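Local coordinates for protein endolysin (Clostridium phage phictp1, PDB 5A6S) that probably binds the clostridial cell wall through this domain, holding the phage endolysin on the envelope it degrades during lysis of the host, at residues Asn41-Gly46 / Thr58-Ser63. The protein carries 1 engineered substitution. Residues are numbered along the deposited sequence; the frame is centred on the assembly and turned at random.
Sequences NVYAVG and TLIAGS
Strands 41-45 and 58-60 pair in parallel at one margin of a four-stranded sheet, with Tyr43 beside Thr58, Ala44 beside Leu59 and Val45 beside Ile60. Four backbone hydrogen bonds zigzag between them: Val42 O, Ala44 and Gly46 N bond alternately with Thr58 and Ile60, and Ala44, Thr58 and Ile60 each use both N and O. Ile60 N to Ala44 O measures 2.8 Å. Tyr43, Val45, Thr58 and Ile60 share the face covered by helices 11-23 and 65-77. Buried Val45 and Ile60, beta-branched and apolar, suit both strand and interior: Val45 meets Ala15 and Leu19, Ile60 meets Leu19 and Val72. Tyr43 and Thr58 run alongside each other, Tyr43 CD2 lying 3.8 Å from Thr58 CB. Thr58 chi1 of -68° sets OG1 anti to the carbonyl carbon and leaves methyl CG2 against the ring, while Tyr43 OH is hydrogen-bonded to Tyr75 OH. On the other face, small Ala44 meets Leu59 CD1 through Ala44 CB at 3.9 Å. Gly46, with phi at +88°, adopts a backbone shape that a CB would strain, and Ala61 CB packs 3.8 Å from Gly46 CA. Parallel order 2-1-3-4 is reminiscent of flavodoxin-like alpha/beta folds, though no helix links these two strands.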
# COMPACT_ATOMS: atom_id res chain seq x y z
N ASN B 41 12.38 10.76 -15.44
CA ASN B 41 11.00 11.03 -15.01
C ASN B 41 10.86 10.78 -13.51
O ASN B 41 10.99 9.65 -12.99
CB ASN B 41 9.97 10.20 -15.79
CG ASN B 41 10.15 10.26 -17.32
OD1 ASN B 41 10.61 9.30 -17.94
ND2 ASN B 41 9.75 11.34 -17.91
N VAL B 42 10.63 11.86 -12.77
CA VAL B 42 10.40 11.83 -11.33
C VAL B 42 8.91 12.09 -11.07
O VAL B 42 8.39 13.18 -11.30
CB VAL B 42 11.21 12.91 -10.63
CG1 VAL B 42 10.85 12.95 -9.16
CG2 VAL B 42 12.68 12.58 -10.83
N TYR B 43 8.22 11.03 -10.69
CA TYR B 43 6.83 11.09 -10.36
C TYR B 43 6.73 11.25 -8.86
O TYR B 43 7.52 10.67 -8.10
CB TYR B 43 6.17 9.79 -10.76
CG TYR B 43 5.98 9.57 -12.20
CD1 TYR B 43 6.99 9.02 -12.97
CD2 TYR B 43 4.79 9.90 -12.82
CE1 TYR B 43 6.79 8.76 -14.30
CE2 TYR B 43 4.60 9.64 -14.15
CZ TYR B 43 5.62 9.06 -14.87
OH TYR B 43 5.46 8.83 -16.17
N ALA B 44 5.80 12.08 -8.45
CA ALA B 44 5.42 12.19 -7.04
C ALA B 44 3.98 11.80 -6.91
O ALA B 44 3.17 12.20 -7.75
CB ALA B 44 5.55 13.62 -6.54
N VAL B 45 3.65 11.14 -5.79
CA VAL B 45 2.31 10.69 -5.54
C VAL B 45 1.78 11.28 -4.20
O VAL B 45 2.34 11.01 -3.13
CB VAL B 45 2.17 9.15 -5.57
CG1 VAL B 45 0.77 8.74 -5.13
CG2 VAL B 45 2.39 8.62 -6.99
N GLY B 46 0.69 12.04 -4.30
CA GLY B 46 0.09 12.64 -3.15
C GLY B 46 0.67 14.00 -2.81
O GLY B 46 1.82 14.26 -3.08
N THR B 58 6.23 14.94 -12.75
CA THR B 58 4.78 14.79 -12.75
C THR B 58 4.30 14.53 -11.31
O THR B 58 4.81 13.63 -10.64
CB THR B 58 4.39 13.55 -13.59
OG1 THR B 58 4.66 13.75 -14.99
CG2 THR B 58 2.91 13.26 -13.49
N LEU B 59 3.27 15.24 -10.87
CA LEU B 59 2.67 15.05 -9.55
C LEU B 59 1.32 14.46 -9.80
O LEU B 59 0.55 15.01 -10.57
CB LEU B 59 2.51 16.38 -8.82
CG LEU B 59 1.56 16.40 -7.62
CD1 LEU B 59 2.29 15.71 -6.49
CD2 LEU B 59 1.18 17.84 -7.22
N ILE B 60 1.03 13.33 -9.16
CA ILE B 60 -0.31 12.72 -9.26
C ILE B 60 -0.88 12.72 -7.84
O ILE B 60 -0.33 12.07 -6.93
CB ILE B 60 -0.24 11.25 -9.71
CG1 ILE B 60 0.44 11.15 -11.06
CG2 ILE B 60 -1.66 10.72 -9.85
CD1 ILE B 60 0.70 9.74 -11.55
N ALA B 61 -1.97 13.41 -7.70
CA ALA B 61 -2.48 13.77 -6.36
C ALA B 61 -3.94 14.21 -6.41
O ALA B 61 -4.37 14.86 -7.36
CB ALA B 61 -1.61 14.81 -5.71
N GLY B 62 -4.71 13.77 -5.42
CA GLY B 62 -6.07 14.25 -5.24
C GLY B 62 -6.18 14.85 -3.83
O GLY B 62 -5.25 14.82 -3.02
N SER B 63 -7.41 15.24 -3.49
CA SER B 63 -7.61 15.92 -2.21
C SER B 63 -7.82 14.95 -1.04
O SER B 63 -7.75 15.40 0.12
CB SER B 63 -8.79 16.89 -2.31
OG SER B 63 -9.94 16.14 -2.39